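Local coordinates for protein high choriolytic enzyme 1 (Oryzias latipes, PDB 3VTG) that cleaves the inner layer of the fish egg envelope at hatching, as a zinc-dependent metalloendopeptidase of the astacin family, at residues G47-R52 against R192-Y197; Q111-R116 against T145-S150; Y119-W124 against T170-P175; S150-Y155 against I179-G184. One frame throughout, in Å; residues are numbered along the deposited sequence.

Contact 1. Residues G47-R52 against R192-Y197; sequences GKTCIR and RINVLY
Ile51 packs against the C-terminal end of helix 187-196, where it meets Ile193 and, just past the helix, Tyr197. CG1, placed beside the backbone N (chi1 -56°), meets Ile193 CG2 at 3.5 Å, the two side chains crossing at about a right angle. One bond further, CD1 sits over a face of the Tyr197 ring, offset toward its rim, in a CH-pi contact 4.2 Å from the centroid. Thr49 continues the apolar seam: its CB lies 3.9 Å from Ile193 CG2, while OG1 turns back to accept from Ile51 N at 3.1 Å, an ST turn, and bonds Phe45 O. A valine in place of Thr49 would probably leave Ile51 N and Phe45 O without this shared hydroxyl and release the turn that aims Ile51 at the helix. The contact seats the last helix on edge strand 51-55 of the five-stranded sheet; Val20 and Ile22 of strand 20-26 and Leu105 of helix 94-105 also pack on Ile51, and the Cys50-Cys199 disulfide ties the C-terminal end to the residue just before this strand.

Contact 2. Residues Q111-R116 against T145-S150; sequences QTRSDR and TPYDYS
Arg116 and Tyr147 mark the nearest approach of the two backbones, CA to CA 7.1 Å, where a type I turn from Arg113 to Arg116 faces the irregular segment 145-150. Arg113 spans the gap. Its chain bends at the CG-CD bond (chi3 58°), which sets the guanidinium across the other backbone: NH2 donates to Thr145 O at 2.9 Å, close to the guanidinium plane, and one face rests on the peptide that joins Pro146 to Tyr147, with Pro146 C 3.3 Å above it. NH1 adds only weak bonds to Thr145 OG1 and O. Within its own turn Arg113 grips Asp115 side-on in a salt bridge, NE to OD1 and NH2 to OD2, which fixes the rotation of the planar group. A water carries the carboxylate's reach across, accepting from Tyr147 N and donating to Asp115 OD2 at 2.8 Å. The Tyr147 ring stands nearly upright to the guanidinium, the planes 82° apart; its CE1 touches Arg116 CB at 3.6 Å, and its OH, 3.3 Å from Gln111 CA, also lies close to His154 NE2. Arg192 of helix 187-196, salt-bridged to Glu110, brings a second guanidinium beside that of Arg113. Arg113, Asp115 and Arg116 lie at the end of the extended zinc-binding signature of astacins, which begins with the HExxH helix carrying His99 and His103 and includes His109.

Contact 3. Residues Y119-W124 against T170-P175; sequences YVRINW and TPIPNP
Arg121 and Thr170 form the hydrogen-bonded pair of a short antiparallel two-stranded sheet: Arg121 N to Thr170 O is 2.8 Å, Thr170 N to Arg121 O 3.0 Å. Ile172 N to Tyr119 O, 2.9 Å, adds a rung past the non-hydrogen-bonded pair Val120 and Pro171. Ile172 CG1 lies against the Tyr119 carbonyl and its CG2 3.8 Å from Arg121 NH1. Arg121 and Thr170 run side by side on one face, NH2 of the arginine 3.5 Å from Thr170 CG2; a bend at chi3 (60°) turns the guanidinium back toward Asn123 OD1, which receives NE. Asn123 crosses Thr170 at about a right angle, its ND2 giving Thr170 OG1 a nearly straight bond of 2.9 Å. A water accepts from Arg121 NH2 at 2.7 Å while donating to Thr170 OG1. Further out, Asp167 O also accepts from Asn123 ND2, and Tyr149 OH bonds Tyr119 O. On the opposite face Val120 packs against Tyr147 and Ile169. The chemistry is therefore two-sided: a polar, partly hydrated face joined through Thr170 OG1, backed by an apolar one.

Contact 4. Residues S150-Y155 against I179-G184; sequences SSIMHY and IGQRNG
Ile152 O lies directly over the centre of the Arg182 guanidinium, 2.9 Å above its plane, while the rim of that same group grips a second carbonyl. Residues 151-154 form the Met-turn of the metzincins, a type I turn, with Met153 packed against His99 and His103 of the zinc site. Bent at chi2 (-65°), the arginine chain brings NH1 and NH2 end-on to His154 O, both at 2.9 Å and from the same side of its carbonyl plane; Ile152 O also accepts from His99 ND1, so the turn braces a zinc ligand from the second shell. A leucine in place of Arg182 would probably leave His154 O without these two donors and Ile152 O without the positive charge that faces it. Gln181 NE2 donates both to Ser150 O at 2.9 Å and to its own segment's Gly184 O, while OE1 collects Asn183 N and Gly184 N, so the amide is held at both ends. Ile179 CG2 sits over the middle of the His154 ring, 3.7 Å from the centroid, and His154 ND1 is fixed by Tyr155 O. Beside them a water donates to Ser151 O and accepts from Gly180 N, 2.8 Å from each.

Contact 1 closes the longest loop, joining strand 51-55 to helix 187-196, and the other three are nested within it along the chain. Contact 2 comes before contact 4 and shares Ser150 with it, their centres about 12 Å apart, whereas contact 3 interleaves with both. Contact 3, on the two-stranded sheet, lies about 30 Å between centres from contact 1. Contacts 2 and 4 occupy the ground between: Tyr147 packs on Tyr119 of contact 3, Gln111 OE1 bonds Tyr155 N of contact 4, and Arg192 NE bonds Thr145 OG1, joining contacts 1 and 2. Contacts 1 and 4 pack against the zinc-bearing helix 94-105, while contacts 2 and 3 bind the loops and small sheet beyond it.

Contact 1. Residues G47-R52 against R192-Y197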
loop_
_atom_site.group_PDB
_atom_site.type_symbol
_atom_site.label_atom_id
_atom_site.label_comp_id
_atom_site.label_asym_id
_atom_site.label_seq_id
_atom_site.Cartn_x
_atom_site.Cartn_y
_atom_site.Cartn_z
ATOM N N GLY A 47 -7.113 2.137 -15.293
ATOM C CA GLY A 47 -6.676 1.641 -16.595
ATOM C C GLY A 47 -6.426 0.148 -16.686
ATOM O O GLY A 47 -6.736 -0.473 -17.708
ATOM N N LYS A 48 -5.874 -0.432 -15.621
ATOM C CA LYS A 48 -5.408 -1.821 -15.661
ATOM C C LYS A 48 -5.934 -2.730 -14.541
ATOM O O LYS A 48 -5.530 -3.889 -14.452
ATOM C CB LYS A 48 -3.873 -1.869 -15.752
ATOM C CG LYS A 48 -3.322 -1.292 -17.050
ATOM C CD LYS A 48 -1.902 -1.753 -17.338
ATOM C CE LYS A 48 -1.470 -1.374 -18.748
ATOM N NZ LYS A 48 -2.252 -2.090 -19.794
ATOM N N THR A 49 -6.835 -2.220 -13.699
ATOM C CA THR A 49 -7.505 -3.059 -12.687
ATOM C C THR A 49 -9.022 -2.873 -12.699
ATOM O O THR A 49 -9.540 -1.983 -13.381
ATOM C CB THR A 49 -6.991 -2.825 -11.241
ATOM O OG1 THR A 49 -7.662 -1.703 -10.652
ATOM C CG2 THR A 49 -5.478 -2.617 -11.194
ATOM N N CYS A 50 -9.715 -3.711 -11.930
ATOM C CA CYS A 50 -11.168 -3.606 -11.769
ATOM C C CYS A 50 -11.573 -2.829 -10.502
ATOM O O CYS A 50 -12.748 -2.814 -10.117
ATOM C CB CYS A 50 -11.833 -4.993 -11.828
ATOM S SG CYS A 50 -11.538 -6.123 -10.442
ATOM N N ILE A 51 -10.593 -2.172 -9.879
ATOM C CA ILE A 51 -10.826 -1.332 -8.699
ATOM C C ILE A 51 -11.334 0.045 -9.125
ATOM O O ILE A 51 -10.762 0.674 -10.016
ATOM C CB ILE A 51 -9.529 -1.154 -7.862
ATOM C CG1 ILE A 51 -8.928 -2.503 -7.435
ATOM C CG2 ILE A 51 -9.757 -0.241 -6.661
ATOM C CD1 ILE A 51 -9.812 -3.373 -6.569
ATOM N N ARG A 52 -12.409 0.500 -8.485
ATOM C CA ARG A 52 -12.936 1.848 -8.702
ATOM C C ARG A 52 -13.215 2.544 -7.371
ATOM O O ARG A 52 -14.135 2.170 -6.651
ATOM C CB ARG A 52 -14.225 1.817 -9.536
ATOM C CG ARG A 52 -14.114 1.153 -10.899
ATOM C CD ARG A 52 -13.307 1.971 -11.894
ATOM N NE ARG A 52 -13.253 1.284 -13.181
ATOM C CZ ARG A 52 -12.313 0.406 -13.528
ATOM N NH1 ARG A 52 -11.321 0.110 -12.694
ATOM N NH2 ARG A 52 -12.366 -0.177 -14.718
ATOM N N ARG A 192 -0.978 -8.277 -8.901
ATOM C CA ARG A 192 -1.450 -8.722 -7.591
ATOM C C ARG A 192 -2.878 -8.272 -7.289
ATOM O O ARG A 192 -3.682 -9.060 -6.795
ATOM C CB ARG A 192 -0.507 -8.248 -6.488
ATOM C CG ARG A 192 0.816 -8.989 -6.451
ATOM C CD ARG A 192 1.832 -8.179 -5.676
ATOM N NE ARG A 192 3.154 -8.793 -5.714
ATOM C CZ ARG A 192 4.244 -8.253 -5.180
ATOM N NH1 ARG A 192 4.185 -7.072 -4.577
ATOM N NH2 ARG A 192 5.400 -8.894 -5.260
ATOM N N ILE A 193 -3.185 -7.009 -7.588
ATOM C CA ILE A 193 -4.545 -6.491 -7.440
ATOM C C ILE A 193 -5.516 -7.335 -8.269
ATOM O O ILE A 193 -6.554 -7.775 -7.770
ATOM C CB ILE A 193 -4.639 -5.006 -7.855
ATOM C CG1 ILE A 193 -3.814 -4.123 -6.904
ATOM C CG2 ILE A 193 -6.095 -4.550 -7.905
ATOM C CD1 ILE A 193 -3.517 -2.733 -7.440
ATOM N N ASN A 194 -5.149 -7.579 -9.525
ATOM C CA ASN A 194 -5.995 -8.326 -10.449
ATOM C C ASN A 194 -6.213 -9.783 -10.045
ATOM O O ASN A 194 -7.299 -10.323 -10.241
ATOM C CB ASN A 194 -5.463 -8.221 -11.881
ATOM C CG ASN A 194 -5.648 -6.833 -12.472
ATOM O OD1 ASN A 194 -4.880 -6.404 -13.330
ATOM N ND2 ASN A 194 -6.669 -6.125 -12.015
ATOM N N VAL A 195 -5.188 -10.411 -9.474
ATOM C CA VAL A 195 -5.310 -11.785 -8.991
ATOM C C VAL A 195 -6.170 -11.843 -7.722
ATOM O O VAL A 195 -7.105 -12.641 -7.638
ATOM C CB VAL A 195 -3.934 -12.455 -8.771
ATOM C CG1 VAL A 195 -4.097 -13.836 -8.151
ATOM C CG2 VAL A 195 -3.174 -12.571 -10.086
ATOM N N LEU A 196 -5.870 -10.981 -6.750
ATOM C CA LEU A 196 -6.601 -10.964 -5.482
ATOM C C LEU A 196 -8.095 -10.690 -5.673
ATOM O O LEU A 196 -8.940 -11.350 -5.062
ATOM C CB LEU A 196 -5.986 -9.947 -4.513
ATOM C CG LEU A 196 -6.595 -9.845 -3.109
ATOM C CD1 LEU A 196 -6.444 -11.143 -2.329
ATOM C CD2 LEU A 196 -5.979 -8.690 -2.337
ATOM N N TYR A 197 -8.407 -9.723 -6.531
ATOM C CA TYR A 197 -9.790 -9.325 -6.766
ATOM C C TYR A 197 -10.409 -9.971 -8.003
ATOM O O TYR A 197 -11.511 -9.611 -8.401
ATOM C CB TYR A 197 -9.905 -7.797 -6.787
ATOM C CG TYR A 197 -9.790 -7.221 -5.397
ATOM C CD1 TYR A 197 -10.897 -7.181 -4.554
ATOM C CD2 TYR A 197 -8.569 -6.756 -4.909
ATOM C CE1 TYR A 197 -10.800 -6.680 -3.269
ATOM C CE2 TYR A 197 -8.463 -6.249 -3.621
ATOM C CZ TYR A 197 -9.584 -6.214 -2.808
ATOM O OH TYR A 197 -9.514 -5.717 -1.525
#

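Contact 2. Residues Q111-R116 against T145-S150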
loop_
_atom_site.group_PDB
_atom_site.type_symbol
_atom_site.label_atom_id
_atom_site.label_comp_id
_atom_site.label_asym_id
_atom_site.label_seq_id
_atom_site.Cartn_x
_atom_site.Cartn_y
_atom_site.Cartn_z
ATOM N N GLN A 111 9.040 -5.888 1.800
ATOM C CA GLN A 111 10.130 -6.455 2.594
ATOM C C GLN A 111 9.651 -7.396 3.705
ATOM O O GLN A 111 10.466 -8.051 4.348
ATOM C CB GLN A 111 11.049 -5.360 3.159
ATOM C CG GLN A 111 10.519 -4.610 4.377
ATOM C CD GLN A 111 9.563 -3.484 4.028
ATOM O OE1 GLN A 111 9.413 -3.106 2.863
ATOM N NE2 GLN A 111 8.909 -2.936 5.047
ATOM N N THR A 112 8.339 -7.462 3.923
ATOM C CA THR A 112 7.772 -8.363 4.932
ATOM C C THR A 112 7.224 -9.663 4.338
ATOM O O THR A 112 6.692 -10.500 5.066
ATOM C CB THR A 112 6.677 -7.682 5.783
ATOM O OG1 THR A 112 5.502 -7.465 4.993
ATOM C CG2 THR A 112 7.175 -6.363 6.365
ATOM N N ARG A 113 7.352 -9.833 3.022
ATOM C CA ARG A 113 6.945 -11.079 2.363
ATOM C C ARG A 113 7.617 -12.288 3.010
ATOM O O ARG A 113 8.749 -12.200 3.486
ATOM C CB ARG A 113 7.302 -11.049 0.879
ATOM C CG ARG A 113 6.303 -10.334 -0.015
ATOM C CD ARG A 113 6.807 -10.275 -1.450
ATOM N NE ARG A 113 7.068 -11.596 -2.020
ATOM C CZ ARG A 113 6.368 -12.158 -3.004
ATOM N NH1 ARG A 113 5.338 -11.525 -3.559
ATOM N NH2 ARG A 113 6.706 -13.363 -3.436
ATOM N N SER A 114 6.916 -13.417 3.012
ATOM C CA SER A 114 7.426 -14.642 3.624
ATOM C C SER A 114 8.748 -15.118 3.024
ATOM O O SER A 114 9.518 -15.802 3.697
ATOM C CB SER A 114 6.384 -15.753 3.521
ATOM O OG SER A 114 6.072 -16.012 2.166
ATOM N N ASP A 115 9.004 -14.755 1.769
ATOM C CA ASP A 115 10.212 -15.174 1.060
ATOM C C ASP A 115 11.318 -14.110 1.031
ATOM O O ASP A 115 12.314 -14.271 0.328
ATOM C CB ASP A 115 9.862 -15.634 -0.368
ATOM C CG ASP A 115 9.202 -14.544 -1.208
ATOM O OD1 ASP A 115 8.941 -13.434 -0.698
ATOM O OD2 ASP A 115 8.939 -14.807 -2.396
ATOM N N ARG A 116 11.154 -13.046 1.817
ATOM C CA ARG A 116 12.022 -11.865 1.726
ATOM C C ARG A 116 13.516 -12.114 1.972
ATOM O O ARG A 116 14.353 -11.415 1.403
ATOM C CB ARG A 116 11.507 -10.741 2.637
ATOM C CG ARG A 116 11.649 -11.002 4.132
ATOM C CD ARG A 116 12.879 -10.313 4.704
ATOM N NE ARG A 116 13.053 -10.564 6.135
ATOM C CZ ARG A 116 12.389 -9.931 7.101
ATOM N NH1 ARG A 116 11.480 -9.010 6.801
ATOM N NH2 ARG A 116 12.630 -10.225 8.373
ATOM N N THR A 145 3.048 -14.558 -7.242
ATOM C CA THR A 145 3.910 -13.508 -7.775
ATOM C C THR A 145 5.252 -13.532 -7.040
ATOM O O THR A 145 5.317 -13.977 -5.891
ATOM C CB THR A 145 3.257 -12.110 -7.669
ATOM O OG1 THR A 145 3.250 -11.665 -6.304
ATOM C CG2 THR A 145 1.833 -12.130 -8.226
ATOM N N PRO A 146 6.331 -13.070 -7.700
ATOM C CA PRO A 146 7.648 -13.104 -7.084
ATOM C C PRO A 146 7.923 -11.848 -6.265
ATOM O O PRO A 146 7.179 -10.866 -6.351
ATOM C CB PRO A 146 8.579 -13.140 -8.293
ATOM C CG PRO A 146 7.864 -12.320 -9.314
ATOM C CD PRO A 146 6.385 -12.472 -9.046
ATOM N N TYR A 147 8.996 -11.887 -5.482
ATOM C CA TYR A 147 9.478 -10.714 -4.777
ATOM C C TYR A 147 9.841 -9.648 -5.806
ATOM O O TYR A 147 10.525 -9.932 -6.789
ATOM C CB TYR A 147 10.705 -11.078 -3.950
ATOM C CG TYR A 147 11.062 -10.056 -2.902
ATOM C CD1 TYR A 147 10.623 -10.200 -1.588
ATOM C CD2 TYR A 147 11.841 -8.943 -3.220
ATOM C CE1 TYR A 147 10.945 -9.264 -0.621
ATOM C CE2 TYR A 147 12.172 -8.002 -2.259
ATOM C CZ TYR A 147 11.723 -8.170 -0.963
ATOM O OH TYR A 147 12.045 -7.240 -0.004
ATOM N N ASP A 148 9.368 -8.426 -5.579
ATOM C CA ASP A 148 9.539 -7.340 -6.538
ATOM C C ASP A 148 10.230 -6.141 -5.894
ATOM O O ASP A 148 9.602 -5.365 -5.168
ATOM C CB ASP A 148 8.174 -6.943 -7.118
ATOM C CG ASP A 148 8.267 -5.874 -8.200
ATOM O OD1 ASP A 148 9.385 -5.477 -8.604
ATOM O OD2 ASP A 148 7.191 -5.429 -8.652
ATOM N N TYR A 149 11.524 -5.986 -6.173
ATOM C CA TYR A 149 12.293 -4.855 -5.654
ATOM C C TYR A 149 11.683 -3.517 -6.068
ATOM O O TYR A 149 11.841 -2.516 -5.371
ATOM C CB TYR A 149 13.725 -4.890 -6.175
ATOM C CG TYR A 149 14.625 -5.981 -5.639
ATOM C CD1 TYR A 149 14.939 -6.065 -4.281
ATOM C CD2 TYR A 149 15.209 -6.899 -6.508
ATOM C CE1 TYR A 149 15.795 -7.049 -3.804
ATOM C CE2 TYR A 149 16.066 -7.881 -6.045
ATOM C CZ TYR A 149 16.352 -7.955 -4.697
ATOM O OH TYR A 149 17.212 -8.936 -4.258
ATOM N N SER A 150 11.003 -3.510 -7.215
ATOM C CA SER A 150 10.447 -2.285 -7.790
ATOM C C SER A 150 9.011 -1.984 -7.356
ATOM O O SER A 150 8.406 -1.030 -7.847
ATOM C CB SER A 150 10.544 -2.315 -9.322
ATOM O OG SER A 150 9.520 -3.107 -9.900
HETATM O O HOH W 1 9.896 -14.636 -5.011
#

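Contact 3. Residues Y119-W124 against T170-P175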
loop_
_atom_site.group_PDB
_atom_site.type_symbol
_atom_site.label_atom_id
_atom_site.label_comp_id
_atom_site.label_asym_id
_atom_site.label_seq_id
_atom_site.Cartn_x
_atom_site.Cartn_y
_atom_site.Cartn_z
ATOM N N TYR A 119 15.963 -12.263 -0.839
ATOM C CA TYR A 119 16.054 -11.062 -1.686
ATOM C C TYR A 119 16.636 -9.853 -0.970
ATOM O O TYR A 119 17.259 -9.000 -1.601
ATOM C CB TYR A 119 14.680 -10.716 -2.286
ATOM C CG TYR A 119 14.041 -11.913 -2.943
ATOM C CD1 TYR A 119 14.298 -12.226 -4.276
ATOM C CD2 TYR A 119 13.231 -12.773 -2.209
ATOM C CE1 TYR A 119 13.734 -13.350 -4.864
ATOM C CE2 TYR A 119 12.669 -13.900 -2.783
ATOM C CZ TYR A 119 12.923 -14.182 -4.109
ATOM O OH TYR A 119 12.365 -15.311 -4.665
ATOM N N VAL A 120 16.425 -9.778 0.342
ATOM C CA VAL A 120 16.957 -8.674 1.140
ATOM C C VAL A 120 17.515 -9.172 2.461
ATOM O O VAL A 120 17.106 -10.222 2.968
ATOM C CB VAL A 120 15.908 -7.559 1.416
ATOM C CG1 VAL A 120 15.459 -6.875 0.128
ATOM C CG2 VAL A 120 14.715 -8.090 2.206
ATOM N N ARG A 121 18.464 -8.412 2.995
ATOM C CA ARG A 121 18.927 -8.571 4.361
ATOM C C ARG A 121 18.395 -7.391 5.170
ATOM O O ARG A 121 18.506 -6.238 4.747
ATOM C CB ARG A 121 20.456 -8.610 4.401
ATOM C CG ARG A 121 21.048 -8.590 5.800
ATOM C CD ARG A 121 22.563 -8.711 5.783
ATOM N NE ARG A 121 23.240 -7.640 5.043
ATOM C CZ ARG A 121 24.014 -7.832 3.975
ATOM N NH1 ARG A 121 24.211 -9.057 3.501
ATOM N NH2 ARG A 121 24.598 -6.803 3.374
ATOM N N ILE A 122 17.787 -7.689 6.313
ATOM C CA ILE A 122 17.351 -6.650 7.240
ATOM C C ILE A 122 18.490 -6.398 8.221
ATOM O O ILE A 122 18.897 -7.302 8.961
ATOM C CB ILE A 122 16.058 -7.042 7.998
ATOM C CG1 ILE A 122 14.944 -7.487 7.031
ATOM C CG2 ILE A 122 15.596 -5.906 8.902
ATOM C CD1 ILE A 122 14.547 -6.475 5.967
ATOM N N ASN A 123 19.013 -5.175 8.212
ATOM C CA ASN A 123 20.115 -4.813 9.100
ATOM C C ASN A 123 19.576 -4.222 10.399
ATOM O O ASN A 123 19.533 -2.998 10.582
ATOM C CB ASN A 123 21.085 -3.863 8.399
ATOM C CG ASN A 123 21.509 -4.368 7.028
ATOM O OD1 ASN A 123 21.980 -5.499 6.881
ATOM N ND2 ASN A 123 21.338 -3.530 6.017
ATOM N N TRP A 124 19.166 -5.120 11.292
ATOM C CA TRP A 124 18.486 -4.767 12.537
ATOM C C TRP A 124 19.197 -3.734 13.366
ATOM O O TRP A 124 18.562 -2.824 13.890
ATOM C CB TRP A 124 18.210 -6.021 13.360
ATOM C CG TRP A 124 17.338 -7.016 12.634
ATOM C CD1 TRP A 124 17.735 -8.186 11.993
ATOM C CD2 TRP A 124 15.882 -6.949 12.439
ATOM N NE1 TRP A 124 16.659 -8.831 11.437
ATOM C CE2 TRP A 124 15.517 -8.142 11.664
ATOM C CE3 TRP A 124 14.884 -6.055 12.812
ATOM C CZ2 TRP A 124 14.203 -8.407 11.299
ATOM C CZ3 TRP A 124 13.564 -6.332 12.434
ATOM C CH2 TRP A 124 13.236 -7.480 11.695
ATOM N N THR A 170 19.359 -4.155 2.829
ATOM C CA THR A 170 20.330 -4.351 1.754
ATOM C C THR A 170 19.860 -5.473 0.838
ATOM O O THR A 170 19.753 -6.616 1.275
ATOM C CB THR A 170 21.727 -4.716 2.290
ATOM O OG1 THR A 170 22.139 -3.754 3.269
ATOM C CG2 THR A 170 22.746 -4.757 1.146
ATOM N N PRO A 171 19.571 -5.155 -0.438
ATOM C CA PRO A 171 19.242 -6.213 -1.393
ATOM C C PRO A 171 20.403 -7.193 -1.562
ATOM O O PRO A 171 21.566 -6.781 -1.559
ATOM C CB PRO A 171 19.000 -5.446 -2.697
ATOM C CG PRO A 171 18.607 -4.077 -2.258
ATOM C CD PRO A 171 19.446 -3.816 -1.043
ATOM N N ILE A 172 20.077 -8.478 -1.674
ATOM C CA ILE A 172 21.072 -9.537 -1.873
ATOM C C ILE A 172 20.667 -10.396 -3.077
ATOM O O ILE A 172 19.476 -10.628 -3.283
ATOM C CB ILE A 172 21.265 -10.414 -0.604
ATOM C CG1 ILE A 172 19.939 -11.050 -0.151
ATOM C CG2 ILE A 172 21.902 -9.600 0.520
ATOM C CD1 ILE A 172 20.084 -12.129 0.904
ATOM N N PRO A 173 21.644 -10.866 -3.879
ATOM C CA PRO A 173 23.097 -10.724 -3.739
ATOM C C PRO A 173 23.668 -9.446 -4.358
ATOM O O PRO A 173 24.867 -9.193 -4.241
ATOM C CB PRO A 173 23.625 -11.944 -4.491
ATOM C CG PRO A 173 22.632 -12.145 -5.585
ATOM C CD PRO A 173 21.296 -11.709 -5.041
ATOM N N ASN A 174 22.822 -8.656 -5.014
ATOM C CA ASN A 174 23.246 -7.393 -5.609
ATOM C C ASN A 174 22.695 -6.210 -4.812
ATOM O O ASN A 174 21.505 -5.900 -4.910
ATOM C CB ASN A 174 22.806 -7.316 -7.077
ATOM C CG ASN A 174 23.296 -6.059 -7.779
ATOM O OD1 ASN A 174 23.859 -5.152 -7.162
ATOM N ND2 ASN A 174 23.071 -5.998 -9.087
ATOM N N PRO A 175 23.564 -5.534 -4.037
ATOM C CA PRO A 175 23.102 -4.455 -3.160
ATOM C C PRO A 175 22.665 -3.197 -3.911
ATOM O O PRO A 175 22.043 -2.314 -3.319
ATOM C CB PRO A 175 24.333 -4.160 -2.297
ATOM C CG PRO A 175 25.490 -4.524 -3.165
ATOM C CD PRO A 175 25.031 -5.707 -3.973
HETATM O O HOH W 2 24.441 -4.471 4.623
#

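Contact 4. Residues S150-Y155 against I179-G184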
loop_
_atom_site.group_PDB
_atom_site.type_symbol
_atom_site.label_atom_id
_atom_site.label_comp_id
_atom_site.label_asym_id
_atom_site.label_seq_id
_atom_site.Cartn_x
_atom_site.Cartn_y
_atom_site.Cartn_z
ATOM N N SER A 150 11.003 -3.510 -7.215
ATOM C CA SER A 150 10.447 -2.285 -7.790
ATOM C C SER A 150 9.011 -1.984 -7.356
ATOM O O SER A 150 8.406 -1.030 -7.847
ATOM C CB SER A 150 10.544 -2.315 -9.322
ATOM O OG SER A 150 9.520 -3.107 -9.900
ATOM N N SER A 151 8.472 -2.789 -6.439
ATOM C CA SER A 151 7.113 -2.584 -5.933
ATOM C C SER A 151 6.966 -1.241 -5.233
ATOM O O SER A 151 7.849 -0.819 -4.485
ATOM C CB SER A 151 6.719 -3.695 -4.961
ATOM O OG SER A 151 5.495 -3.377 -4.312
ATOM N N ILE A 152 5.825 -0.593 -5.455
ATOM C CA ILE A 152 5.479 0.647 -4.759
ATOM C C ILE A 152 5.321 0.399 -3.250
ATOM O O ILE A 152 5.227 1.342 -2.466
ATOM C CB ILE A 152 4.202 1.278 -5.372
ATOM C CG1 ILE A 152 4.172 2.799 -5.143
ATOM C CG2 ILE A 152 2.940 0.573 -4.874
ATOM C CD1 ILE A 152 3.044 3.511 -5.866
ATOM N N MET A 153 5.313 -0.875 -2.857
ATOM C CA MET A 153 5.166 -1.265 -1.453
ATOM C C MET A 153 6.493 -1.571 -0.749
ATOM O O MET A 153 6.503 -1.899 0.436
ATOM C CB MET A 153 4.225 -2.473 -1.324
ATOM C CG MET A 153 2.860 -2.296 -1.979
ATOM S SD MET A 153 1.989 -0.790 -1.494
ATOM C CE MET A 153 1.550 -1.168 0.198
ATOM N N HIS A 154 7.604 -1.467 -1.473
ATOM C CA HIS A 154 8.916 -1.755 -0.898
ATOM C C HIS A 154 9.492 -0.540 -0.232
ATOM O O HIS A 154 9.542 0.529 -0.834
ATOM C CB HIS A 154 9.873 -2.251 -1.979
ATOM C CG HIS A 154 10.997 -3.114 -1.451
ATOM N ND1 HIS A 154 11.905 -2.668 -0.559
ATOM C CD2 HIS A 154 11.332 -4.437 -1.723
ATOM C CE1 HIS A 154 12.772 -3.661 -0.272
ATOM N NE2 HIS A 154 12.422 -4.740 -0.985
ATOM N N TYR A 155 9.936 -0.695 1.013
ATOM C CA TYR A 155 10.683 0.354 1.712
ATOM C C TYR A 155 11.981 0.690 0.974
ATOM O O TYR A 155 12.604 -0.181 0.354
ATOM C CB TYR A 155 11.063 -0.121 3.116
ATOM C CG TYR A 155 10.049 0.087 4.228
ATOM C CD1 TYR A 155 8.718 0.434 3.968
ATOM C CD2 TYR A 155 10.431 -0.101 5.555
ATOM C CE1 TYR A 155 7.809 0.605 5.005
ATOM C CE2 TYR A 155 9.534 0.065 6.593
ATOM C CZ TYR A 155 8.228 0.419 6.317
ATOM O OH TYR A 155 7.346 0.581 7.358
ATOM N N ILE A 179 15.485 0.157 -4.524
ATOM C CA ILE A 179 14.276 -0.135 -3.758
ATOM C C ILE A 179 13.691 1.167 -3.222
ATOM O O ILE A 179 14.424 2.114 -2.928
ATOM C CB ILE A 179 14.522 -1.140 -2.598
ATOM C CG1 ILE A 179 15.725 -0.730 -1.728
ATOM C CG2 ILE A 179 14.682 -2.560 -3.137
ATOM C CD1 ILE A 179 15.842 -1.503 -0.428
ATOM N N GLY A 180 12.368 1.222 -3.123
ATOM C CA GLY A 180 11.696 2.358 -2.503
ATOM C C GLY A 180 11.046 3.365 -3.432
ATOM O O GLY A 180 10.629 4.430 -2.977
ATOM N N GLN A 181 10.937 3.042 -4.722
ATOM C CA GLN A 181 10.305 3.966 -5.673
ATOM C C GLN A 181 8.864 4.272 -5.274
ATOM O O GLN A 181 8.127 3.384 -4.841
ATOM C CB GLN A 181 10.371 3.445 -7.118
ATOM C CG GLN A 181 9.506 2.226 -7.443
ATOM C CD GLN A 181 8.051 2.555 -7.779
ATOM O OE1 GLN A 181 7.708 3.695 -8.103
ATOM N NE2 GLN A 181 7.192 1.546 -7.712
ATOM N N ARG A 182 8.484 5.538 -5.402
ATOM C CA ARG A 182 7.097 5.953 -5.194
ATOM C C ARG A 182 6.590 6.750 -6.397
ATOM O O ARG A 182 5.862 7.736 -6.254
ATOM C CB ARG A 182 6.938 6.737 -3.883
ATOM C CG ARG A 182 7.236 5.935 -2.619
ATOM C CD ARG A 182 6.253 4.790 -2.398
ATOM N NE ARG A 182 6.532 4.065 -1.160
ATOM C CZ ARG A 182 7.352 3.021 -1.059
ATOM N NH1 ARG A 182 7.986 2.551 -2.125
ATOM N NH2 ARG A 182 7.533 2.433 0.116
ATOM N N ASN A 183 6.979 6.301 -7.585
ATOM C CA ASN A 183 6.540 6.929 -8.824
ATOM C C ASN A 183 5.180 6.412 -9.268
ATOM O O ASN A 183 4.296 7.190 -9.607
ATOM C CB ASN A 183 7.584 6.727 -9.926
ATOM C CG ASN A 183 8.895 7.429 -9.626
ATOM O OD1 ASN A 183 8.914 8.594 -9.233
ATOM N ND2 ASN A 183 10.001 6.717 -9.808
ATOM N N GLY A 184 5.011 5.095 -9.251
ATOM C CA GLY A 184 3.767 4.475 -9.680
ATOM C C GLY A 184 3.785 2.993 -9.382
ATOM O O GLY A 184 4.765 2.465 -8.852
HETATM O O HOH W 3 10.572 -0.189 -4.763
#